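Local atomic coordinates of O-methyltransferase, putative (Bacillus cereus, PDB entry 3DUW), a protein that binds S-adenosylhomocysteine and probably transfers methyl groups from S-adenosylmethionine to hydroxyl groups of acceptor molecules. Residues A[27-32]-A[69-74]; A[46-51]-A[73-78]; A[65-70]-A[88-93]. One frame throughout, in Å; residues are numbered along the deposited sequence.

Contact 1. Residues A[27-32]-A[69-74]; sequences EVLQVN and GGYSTI. With SAH (S-adenosyl-L-homocysteine), chain C.
Asn-32 and Gly-69 have their CA atoms 6.0 Å apart and Val-28 and Tyr-71 lie nearly as close, so that helix 23-34 sets one face along both the loop and the first turn of helix 71-77. The phenol ring of Tyr-71 meets two residues of helix 23-34. Its CG is anti to the backbone N (chi1 -173°), which swings the ring out of its own helix toward Val-28 and Leu-29. Leu-29 lies over one face: CD2 stands 4.0 Å from the ring centroid and 28° off the normal, a CH-pi contact, while the other methyl, CD1, sits 3.7 Å from Tyr-71 CE1. Val-28 comes to the same ring at its edge, CG1 lying 4.2 Å from Tyr-71 CD1. The other methyl of Val-28, CG2, packs on Ile-74 CD1 at 3.8 Å.

The loop is the glycine-rich turn that follows the first strand of a Rossmann-like class I methyltransferase, and Gly-70 is the N-cap of the helix after it. At Gly-69 the absence of a side chain lets the amide of Asn-32 settle directly on the backbone, with OD1 3.6 Å from Gly-69 CA. That amide is held from outside by weak hydrogen bonds, OD1 to Asn-102 and ND2 to Asp-41; Asn-102 also donates to Gly-69 O, tying helix 93-105 to both partners.

On the ligand side, Ser-72 OG accepts a hydrogen bond from the amino N of S-adenosyl-L-homocysteine at 3.0 Å and is itself hydrogen-bonded to Glu-64. The carboxylate of the ligand passes beside Tyr-71, whose CB is 3.6 Å from OXT.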
loop_
_atom_site.group_PDB
_atom_site.type_symbol
_atom_site.label_atom_id
_atom_site.label_comp_id
_atom_site.label_asym_id
_atom_site.label_seq_id
_atom_site.Cartn_x
_atom_site.Cartn_y
_atom_site.Cartn_z
ATOM N N GLU A 27 -17.723 16.947 -7.549
ATOM C CA GLU A 27 -19.175 17.019 -7.415
ATOM C C GLU A 27 -19.645 16.016 -6.375
ATOM O O GLU A 27 -20.503 16.321 -5.549
ATOM C CB GLU A 27 -19.871 16.694 -8.735
ATOM C CG GLU A 27 -19.762 17.738 -9.818
ATOM C CD GLU A 27 -20.540 17.339 -11.055
ATOM O OE1 GLU A 27 -20.292 16.232 -11.584
ATOM O OE2 GLU A 27 -21.401 18.124 -11.496
ATOM N N VAL A 28 -19.089 14.808 -6.434
ATOM C CA VAL A 28 -19.461 13.756 -5.496
ATOM C C VAL A 28 -19.303 14.229 -4.052
ATOM O O VAL A 28 -20.221 14.097 -3.245
ATOM C CB VAL A 28 -18.604 12.482 -5.718
ATOM C CG1 VAL A 28 -18.847 11.476 -4.602
ATOM C CG2 VAL A 28 -18.947 11.859 -7.063
ATOM N N LEU A 29 -18.142 14.789 -3.728
ATOM C CA LEU A 29 -17.901 15.263 -2.372
ATOM C C LEU A 29 -18.802 16.449 -2.007
ATOM O O LEU A 29 -19.235 16.575 -0.862
ATOM C CB LEU A 29 -16.421 15.629 -2.198
ATOM C CG LEU A 29 -15.452 14.441 -2.298
ATOM C CD1 LEU A 29 -14.015 14.949 -2.303
ATOM C CD2 LEU A 29 -15.691 13.479 -1.140
ATOM N N GLN A 30 -19.087 17.313 -2.978
ATOM C CA GLN A 30 -19.957 18.461 -2.737
ATOM C C GLN A 30 -21.378 17.995 -2.430
ATOM O O GLN A 30 -22.037 18.532 -1.539
ATOM C CB GLN A 30 -19.982 19.388 -3.951
ATOM C CG GLN A 30 -18.698 20.172 -4.162
ATOM C CD GLN A 30 -18.672 20.891 -5.498
ATOM O OE1 GLN A 30 -17.730 21.625 -5.804
ATOM N NE2 GLN A 30 -19.705 20.681 -6.302
ATOM N N VAL A 31 -21.853 17.001 -3.176
ATOM C CA VAL A 31 -23.192 16.471 -2.950
ATOM C C VAL A 31 -23.248 15.778 -1.588
ATOM O O VAL A 31 -24.205 15.952 -0.839
ATOM C CB VAL A 31 -23.597 15.485 -4.071
ATOM C CG1 VAL A 31 -24.904 14.786 -3.717
ATOM C CG2 VAL A 31 -23.742 16.241 -5.387
ATOM N N ASN A 32 -22.216 15.002 -1.259
ATOM C CA ASN A 32 -22.187 14.323 0.034
ATOM C C ASN A 32 -22.316 15.351 1.164
ATOM O O ASN A 32 -23.095 15.168 2.102
ATOM C CB ASN A 32 -20.882 13.531 0.209
ATOM C CG ASN A 32 -20.834 12.271 -0.642
ATOM O OD1 ASN A 32 -21.793 11.936 -1.339
ATOM N ND2 ASN A 32 -19.708 11.556 -0.579
ATOM N N GLY A 69 -21.141 7.767 0.380
ATOM C CA GLY A 69 -21.623 8.428 -0.808
ATOM C C GLY A 69 -21.045 7.838 -2.091
ATOM O O GLY A 69 -21.256 8.360 -3.179
ATOM N N GLY A 70 -20.302 6.742 -1.963
ATOM C CA GLY A 70 -19.720 6.081 -3.120
ATOM C C GLY A 70 -18.391 6.652 -3.603
ATOM O O GLY A 70 -17.939 6.330 -4.706
ATOM N N TYR A 71 -17.760 7.497 -2.792
ATOM C CA TYR A 71 -16.474 8.070 -3.177
ATOM C C TYR A 71 -15.420 6.967 -3.360
ATOM O O TYR A 71 -14.807 6.867 -4.419
ATOM C CB TYR A 71 -16.018 9.090 -2.130
ATOM C CG TYR A 71 -14.770 9.850 -2.522
ATOM C CD1 TYR A 71 -14.817 10.885 -3.458
ATOM C CD2 TYR A 71 -13.537 9.523 -1.965
ATOM C CE1 TYR A 71 -13.663 11.575 -3.826
ATOM C CE2 TYR A 71 -12.381 10.201 -2.325
ATOM C CZ TYR A 71 -12.449 11.223 -3.254
ATOM O OH TYR A 71 -11.290 11.874 -3.615
ATOM N N SER A 72 -15.213 6.133 -2.345
ATOM C CA SER A 72 -14.240 5.050 -2.475
ATOM C C SER A 72 -14.685 4.084 -3.568
ATOM O O SER A 72 -13.862 3.537 -4.298
ATOM C CB SER A 72 -14.110 4.272 -1.167
ATOM O OG SER A 72 -15.375 3.783 -0.749
ATOM N N THR A 73 -15.996 3.878 -3.662
ATOM C CA THR A 73 -16.567 2.965 -4.643
ATOM C C THR A 73 -16.162 3.346 -6.060
ATOM O O THR A 73 -15.842 2.484 -6.877
ATOM C CB THR A 73 -18.097 2.978 -4.555
ATOM O OG1 THR A 73 -18.494 3.126 -3.185
ATOM C CG2 THR A 73 -18.669 1.684 -5.104
ATOM N N ILE A 74 -16.192 4.642 -6.352
ATOM C CA ILE A 74 -15.814 5.129 -7.673
ATOM C C ILE A 74 -14.328 4.867 -7.944
ATOM O O ILE A 74 -13.955 4.431 -9.035
ATOM C CB ILE A 74 -16.149 6.631 -7.801
ATOM C CG1 ILE A 74 -17.671 6.796 -7.859
ATOM C CG2 ILE A 74 -15.490 7.220 -9.039
ATOM C CD1 ILE A 74 -18.155 8.217 -7.664
HETATM N N SAH C . -15.662 3.760 2.279
HETATM C CA SAH C . -16.538 4.959 2.006
HETATM C CB SAH C . -17.056 5.533 3.282
HETATM C CG SAH C . -17.913 4.649 4.158
HETATM S SD SAH C . -18.154 5.479 5.788
HETATM C C SAH C . -15.654 6.045 1.307
HETATM O O SAH C . -14.449 5.822 1.160
HETATM O OXT SAH C . -16.252 7.112 0.921
HETATM C "C5'" SAH C . -18.841 4.147 6.686
HETATM C "C4'" SAH C . -20.274 3.719 6.104
HETATM O "O4'" SAH C . -20.610 2.633 6.965
HETATM C "C3'" SAH C . -21.413 4.708 6.303
HETATM O "O3'" SAH C . -22.014 5.090 5.063
HETATM C "C2'" SAH C . -22.383 3.926 7.277
HETATM O "O2'" SAH C . -23.747 4.280 7.105
HETATM C "C1'" SAH C . -22.062 2.483 6.944
HETATM N N9 SAH C . -22.420 1.552 7.840
HETATM C C8 SAH C . -22.426 1.529 9.225
HETATM N N7 SAH C . -22.849 0.427 9.757
HETATM C C5 SAH C . -23.167 -0.397 8.649
HETATM C C6 SAH C . -23.683 -1.743 8.585
HETATM N N6 SAH C . -23.966 -2.486 9.663
HETATM N N1 SAH C . -23.871 -2.231 7.318
HETATM C C2 SAH C . -23.597 -1.512 6.190
HETATM N N3 SAH C . -23.105 -0.223 6.210
HETATM C C4 SAH C . -22.915 0.269 7.470
#

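Contact 2. Residues A[46-51]-A[73-78]; sequences QGKFLQ and TIWLAR
Gly-47 and Trp-75 form the heart of the aromatic part of this contact, where helices 44-57 and 71-77 approach to 7.9 Å between the axes of their short segments, at 30° to each other. The indole lies flat against the backbone of the first helix. Gly-47 CA sits 3.6 Å from the centroid of the five-membered ring and only 12° off its normal, a CH-pi contact that a residue without a side chain makes possible. The six-membered ring continues under the next residue, with Lys-48 CA 3.6 Å from Trp-75 CE3 and Lys-48 CB 3.6 Å from Trp-75 CZ3. Tyr-71, one turn back, meets the indole edge-to-face.

Both helices pack on the same side of the central sheet of the Rossmann-like fold, and the purely apolar pair points that way: Leu-50 CB touches Leu-76 CD2 at 3.8 Å, and both leucines rest on Phe-138 of strand 136-139.

The polar side chains line the other flank. In Gln-51, CG stands anti to the backbone N (chi1 -177°) on an extended chain that carries the methylenes past the carbonyl oxygen of Trp-75, CB of Gln-51 lying 3.3 Å from Trp-75 O. The amide, steeply inclined to the indole, then turns its OE1 to the ring edge, in plane and 3.8 Å from Trp-75 CZ3. Beyond it Arg-78 forms a salt bridge with Asp-22. Lys-48 leads its amine away, to the carbonyl of Leu-18 and, weakly, to that of Ala-202 of the second subunit.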
loop_
_atom_site.group_PDB
_atom_site.type_symbol
_atom_site.label_atom_id
_atom_site.label_comp_id
_atom_site.label_asym_id
_atom_site.label_seq_id
_atom_site.Cartn_x
_atom_site.Cartn_y
_atom_site.Cartn_z
ATOM N N GLN A 46 -5.754 8.098 -0.687
ATOM C CA GLN A 46 -6.129 6.756 -0.251
ATOM C C GLN A 46 -7.003 6.128 -1.339
ATOM O O GLN A 46 -6.881 4.938 -1.638
ATOM C CB GLN A 46 -6.904 6.809 1.068
ATOM C CG GLN A 46 -6.064 7.244 2.251
ATOM C CD GLN A 46 -6.892 7.525 3.487
ATOM O OE1 GLN A 46 -8.122 7.553 3.436
ATOM N NE2 GLN A 46 -6.218 7.752 4.606
ATOM N N GLY A 47 -7.895 6.926 -1.922
ATOM C CA GLY A 47 -8.738 6.411 -2.984
ATOM C C GLY A 47 -7.898 5.948 -4.158
ATOM O O GLY A 47 -8.146 4.880 -4.722
ATOM N N LYS A 48 -6.892 6.735 -4.533
ATOM C CA LYS A 48 -6.058 6.336 -5.655
ATOM C C LYS A 48 -5.233 5.107 -5.301
ATOM O O LYS A 48 -4.946 4.281 -6.165
ATOM C CB LYS A 48 -5.148 7.470 -6.111
ATOM C CG LYS A 48 -4.458 7.121 -7.417
ATOM C CD LYS A 48 -3.930 8.337 -8.134
ATOM C CE LYS A 48 -3.421 7.949 -9.511
ATOM N NZ LYS A 48 -2.886 9.128 -10.229
ATOM N N PHE A 49 -4.852 4.982 -4.032
ATOM C CA PHE A 49 -4.107 3.812 -3.591
ATOM C C PHE A 49 -4.985 2.587 -3.853
ATOM O O PHE A 49 -4.517 1.575 -4.376
ATOM C CB PHE A 49 -3.793 3.904 -2.096
ATOM C CG PHE A 49 -3.152 2.664 -1.542
ATOM C CD1 PHE A 49 -1.788 2.437 -1.698
ATOM C CD2 PHE A 49 -3.922 1.699 -0.904
ATOM C CE1 PHE A 49 -1.203 1.260 -1.225
ATOM C CE2 PHE A 49 -3.345 0.521 -0.432
ATOM C CZ PHE A 49 -1.984 0.303 -0.594
ATOM N N LEU A 50 -6.258 2.674 -3.482
ATOM C CA LEU A 50 -7.172 1.559 -3.702
ATOM C C LEU A 50 -7.319 1.247 -5.190
ATOM O O LEU A 50 -7.268 0.088 -5.595
ATOM C CB LEU A 50 -8.544 1.865 -3.107
ATOM C CG LEU A 50 -8.608 1.904 -1.577
ATOM C CD1 LEU A 50 -9.980 2.395 -1.159
ATOM C CD2 LEU A 50 -8.334 0.525 -0.987
ATOM N N GLN A 51 -7.505 2.280 -6.004
ATOM C CA GLN A 51 -7.651 2.081 -7.439
ATOM C C GLN A 51 -6.430 1.368 -8.011
ATOM O O GLN A 51 -6.555 0.407 -8.771
ATOM C CB GLN A 51 -7.822 3.426 -8.133
ATOM C CG GLN A 51 -8.046 3.338 -9.625
ATOM C CD GLN A 51 -8.222 4.703 -10.230
ATOM O OE1 GLN A 51 -7.270 5.463 -10.353
ATOM N NE2 GLN A 51 -9.451 5.035 -10.585
ATOM N N THR A 73 -15.996 3.878 -3.662
ATOM C CA THR A 73 -16.567 2.965 -4.643
ATOM C C THR A 73 -16.162 3.346 -6.060
ATOM O O THR A 73 -15.842 2.484 -6.877
ATOM C CB THR A 73 -18.097 2.978 -4.555
ATOM O OG1 THR A 73 -18.494 3.126 -3.185
ATOM C CG2 THR A 73 -18.669 1.684 -5.104
ATOM N N ILE A 74 -16.192 4.642 -6.352
ATOM C CA ILE A 74 -15.814 5.129 -7.673
ATOM C C ILE A 74 -14.328 4.867 -7.944
ATOM O O ILE A 74 -13.955 4.431 -9.035
ATOM C CB ILE A 74 -16.149 6.631 -7.801
ATOM C CG1 ILE A 74 -17.671 6.796 -7.859
ATOM C CG2 ILE A 74 -15.490 7.220 -9.039
ATOM C CD1 ILE A 74 -18.155 8.217 -7.664
ATOM N N TRP A 75 -13.478 5.118 -6.951
ATOM C CA TRP A 75 -12.053 4.859 -7.120
ATOM C C TRP A 75 -11.829 3.375 -7.405
ATOM O O TRP A 75 -11.046 3.014 -8.284
ATOM C CB TRP A 75 -11.267 5.244 -5.864
ATOM C CG TRP A 75 -10.987 6.712 -5.715
ATOM C CD1 TRP A 75 -11.588 7.577 -4.847
ATOM C CD2 TRP A 75 -9.993 7.473 -6.415
ATOM N NE1 TRP A 75 -11.024 8.828 -4.956
ATOM C CE2 TRP A 75 -10.043 8.792 -5.912
ATOM C CE3 TRP A 75 -9.061 7.168 -7.417
ATOM C CZ2 TRP A 75 -9.198 9.807 -6.376
ATOM C CZ3 TRP A 75 -8.218 8.179 -7.879
ATOM C CH2 TRP A 75 -8.297 9.481 -7.356
ATOM N N LEU A 76 -12.513 2.518 -6.654
ATOM C CA LEU A 76 -12.385 1.075 -6.834
ATOM C C LEU A 76 -12.881 0.633 -8.208
ATOM O O LEU A 76 -12.203 -0.114 -8.915
ATOM C CB LEU A 76 -13.170 0.335 -5.747
ATOM C CG LEU A 76 -12.614 0.421 -4.321
ATOM C CD1 LEU A 76 -13.650 -0.069 -3.329
ATOM C CD2 LEU A 76 -11.345 -0.411 -4.219
ATOM N N ALA A 77 -14.063 1.105 -8.585
ATOM C CA ALA A 77 -14.645 0.739 -9.870
ATOM C C ALA A 77 -13.772 1.181 -11.038
ATOM O O ALA A 77 -13.680 0.489 -12.052
ATOM C CB ALA A 77 -16.034 1.338 -10.000
ATOM N N ARG A 78 -13.123 2.330 -10.900
ATOM C CA ARG A 78 -12.273 2.826 -11.969
ATOM C C ARG A 78 -11.006 1.999 -12.148
ATOM O O ARG A 78 -10.271 2.183 -13.119
ATOM C CB ARG A 78 -11.933 4.293 -11.725
ATOM C CG ARG A 78 -13.097 5.221 -12.002
ATOM C CD ARG A 78 -12.756 6.657 -11.686
ATOM N NE ARG A 78 -13.779 7.565 -12.190
ATOM C CZ ARG A 78 -13.752 8.882 -12.023
ATOM N NH1 ARG A 78 -12.756 9.446 -11.360
ATOM N NH2 ARG A 78 -14.722 9.635 -12.526
#

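Contact 3. Residues A[65-70]-A[88-93]; sequences IGTLGG and TLEASE. With SAH (S-adenosyl-L-homocysteine), chain C.
Glu-90 reaches the loop 65-70 on a folded chain: CG is anti to the backbone N (chi1 176°), and a bend at the next torsion (chi2 53°) brings OE1 beneath the turn. There the N-H of Leu-68 points nearly straight at it, 2.9 Å from N to Glu-90 OE1 with an angle of 160° at the hydrogen, meeting the oxygen from well out of the carboxylate plane. The adjacent N-H of Thr-67 shares OE1 through a weak bond, 3.1 Å from Thr-67 N. The turn from Thr-67 to Gly-70 is of type II', closed by a bond from Gly-70 N to Thr-67 O.

This is the acidic residue that ends the second strand in class I methyltransferases and grips the ribose. SAH O3' donates to Glu-90 OE1 and SAH O2' to Glu-90 OE2, each at 2.7 Å, and OE2 also takes the backbone N-H of Ser-92. Beyond the weak bonds of Thr-67 N to OE1 and His-95 ND1 with OE2, four hold the carboxylate's rotation, two on each oxygen.

Below it the strands run parallel, Ile-65 paired with Leu-89. Gly-66 N donates to Leu-89 O at 2.9 Å, while Gly-66 O accepts from the amino N of the ligand at 3.2 Å. The hydroxyls of Thr-67 and Thr-88 lie close, OG1 to OG1 2.6 Å, and Thr-88 OG1 is also hydrogen-bonded to Glu-64.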
loop_
_atom_site.group_PDB
_atom_site.type_symbol
_atom_site.label_atom_id
_atom_site.label_comp_id
_atom_site.label_asym_id
_atom_site.label_seq_id
_atom_site.Cartn_x
_atom_site.Cartn_y
_atom_site.Cartn_z
ATOM N N ILE A 65 -17.612 -2.963 1.891
ATOM C CA ILE A 65 -18.525 -2.897 3.022
ATOM C C ILE A 65 -18.411 -1.480 3.580
ATOM O O ILE A 65 -17.393 -1.110 4.165
ATOM C CB ILE A 65 -18.154 -3.935 4.108
ATOM C CG1 ILE A 65 -18.020 -5.326 3.474
ATOM C CG2 ILE A 65 -19.225 -3.952 5.189
ATOM C CD1 ILE A 65 -17.628 -6.429 4.453
ATOM N N GLY A 66 -19.462 -0.687 3.370
ATOM C CA GLY A 66 -19.481 0.697 3.821
ATOM C C GLY A 66 -19.356 1.609 2.604
ATOM O O GLY A 66 -18.246 1.944 2.188
ATOM N N THR A 67 -20.495 2.051 2.060
ATOM C CA THR A 67 -20.512 2.888 0.855
ATOM C C THR A 67 -20.525 4.414 1.062
ATOM O O THR A 67 -19.911 5.140 0.262
ATOM C CB THR A 67 -21.758 2.556 -0.015
ATOM O OG1 THR A 67 -21.989 1.138 -0.025
ATOM C CG2 THR A 67 -21.546 3.068 -1.431
ATOM N N LEU A 68 -21.224 4.889 2.103
ATOM C CA LEU A 68 -21.367 6.335 2.340
ATOM C C LEU A 68 -21.951 6.997 1.085
ATOM O O LEU A 68 -23.116 6.798 0.744
ATOM C CB LEU A 68 -20.032 6.995 2.649
ATOM C CG LEU A 68 -20.070 8.335 3.370
ATOM C CD1 LEU A 68 -20.978 8.253 4.591
ATOM C CD2 LEU A 68 -18.671 8.740 3.791
ATOM N N GLY A 69 -21.141 7.767 0.380
ATOM C CA GLY A 69 -21.623 8.428 -0.808
ATOM C C GLY A 69 -21.045 7.838 -2.091
ATOM O O GLY A 69 -21.256 8.360 -3.179
ATOM N N GLY A 70 -20.302 6.742 -1.963
ATOM C CA GLY A 70 -19.720 6.081 -3.120
ATOM C C GLY A 70 -18.391 6.652 -3.603
ATOM O O GLY A 70 -17.939 6.330 -4.706
ATOM N N THR A 88 -21.263 -3.143 -3.335
ATOM C CA THR A 88 -21.007 -2.389 -2.118
ATOM C C THR A 88 -22.229 -2.394 -1.199
ATOM O O THR A 88 -23.371 -2.293 -1.658
ATOM C CB THR A 88 -20.553 -0.944 -2.464
ATOM O OG1 THR A 88 -20.197 -0.256 -1.263
ATOM C CG2 THR A 88 -21.644 -0.186 -3.207
ATOM N N LEU A 89 -21.970 -2.519 0.100
ATOM C CA LEU A 89 -23.021 -2.606 1.111
ATOM C C LEU A 89 -23.162 -1.346 1.963
ATOM O O LEU A 89 -22.182 -0.847 2.524
ATOM C CB LEU A 89 -22.738 -3.814 2.009
ATOM C CG LEU A 89 -22.340 -5.082 1.242
ATOM C CD1 LEU A 89 -22.122 -6.223 2.219
ATOM C CD2 LEU A 89 -23.412 -5.445 0.228
ATOM N N GLU A 90 -24.394 -0.854 2.078
ATOM C CA GLU A 90 -24.678 0.355 2.842
ATOM C C GLU A 90 -25.963 0.223 3.662
ATOM O O GLU A 90 -27.023 -0.104 3.126
ATOM C CB GLU A 90 -24.779 1.544 1.883
ATOM C CG GLU A 90 -25.160 2.860 2.532
ATOM C CD GLU A 90 -24.261 3.213 3.699
ATOM O OE1 GLU A 90 -23.021 3.146 3.535
ATOM O OE2 GLU A 90 -24.793 3.562 4.775
ATOM N N ALA A 91 -25.865 0.491 4.959
ATOM C CA ALA A 91 -27.012 0.379 5.857
ATOM C C ALA A 91 -28.024 1.517 5.751
ATOM O O ALA A 91 -29.225 1.297 5.896
ATOM C CB ALA A 91 -26.529 0.260 7.292
ATOM N N SER A 92 -27.545 2.732 5.508
ATOM C CA SER A 92 -28.428 3.889 5.404
ATOM C C SER A 92 -29.084 4.006 4.034
ATOM O O SER A 92 -28.398 4.066 3.012
ATOM C CB SER A 92 -27.644 5.168 5.704
ATOM O OG SER A 92 -28.389 6.319 5.348
ATOM N N GLU A 93 -30.415 4.040 4.019
ATOM C CA GLU A 93 -31.150 4.161 2.769
ATOM C C GLU A 93 -30.752 5.467 2.089
ATOM O O GLU A 93 -30.563 5.510 0.876
ATOM C CB GLU A 93 -32.659 4.158 3.026
ATOM C CG GLU A 93 -33.467 3.729 1.810
ATOM C CD GLU A 93 -34.961 3.877 2.005
ATOM O OE1 GLU A 93 -35.456 3.564 3.111
ATOM O OE2 GLU A 93 -35.638 4.292 1.041
HETATM N N SAH C . -15.662 3.760 2.279
HETATM C CA SAH C . -16.538 4.959 2.006
HETATM C CB SAH C . -17.056 5.533 3.282
HETATM C CG SAH C . -17.913 4.649 4.158
HETATM S SD SAH C . -18.154 5.479 5.788
HETATM C C SAH C . -15.654 6.045 1.307
HETATM O O SAH C . -14.449 5.822 1.160
HETATM O OXT SAH C . -16.252 7.112 0.921
HETATM C "C5'" SAH C . -18.841 4.147 6.686
HETATM C "C4'" SAH C . -20.274 3.719 6.104
HETATM O "O4'" SAH C . -20.610 2.633 6.965
HETATM C "C3'" SAH C . -21.413 4.708 6.303
HETATM O "O3'" SAH C . -22.014 5.090 5.063
HETATM C "C2'" SAH C . -22.383 3.926 7.277
HETATM O "O2'" SAH C . -23.747 4.280 7.105
HETATM C "C1'" SAH C . -22.062 2.483 6.944
HETATM N N9 SAH C . -22.420 1.552 7.840
HETATM C C8 SAH C . -22.426 1.529 9.225
HETATM N N7 SAH C . -22.849 0.427 9.757
HETATM C C5 SAH C . -23.167 -0.397 8.649
HETATM C C6 SAH C . -23.683 -1.743 8.585
HETATM N N6 SAH C . -23.966 -2.486 9.663
HETATM N N1 SAH C . -23.871 -2.231 7.318
HETATM C C2 SAH C . -23.597 -1.512 6.190
HETATM N N3 SAH C . -23.105 -0.223 6.210
HETATM C C4 SAH C . -22.915 0.269 7.470
#

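How the contacts relate
All three contacts are mainly buried, and they meet around helix 71-77 and the loop that leads into it. Contacts 1 and 2 share Thr-73 and Ile-74 and set successive helices, 23-34 and 44-57, against that helix; both rely on packing against aromatic rings. Contact 3 shares Gly-69 and Gly-70 with contact 1 but lies at the ends of the parallel strands, where hydrogen bonds replace apolar packing. Thr-73 joins the layers, its side chain packing on Thr-67 and Thr-88. Contacts 1 and 3 both hold the ligand's amino group, and contact 3 adds the ribose hydroxyls; contact 2 does not touch the ligand but reaches the second subunit through Lys-48.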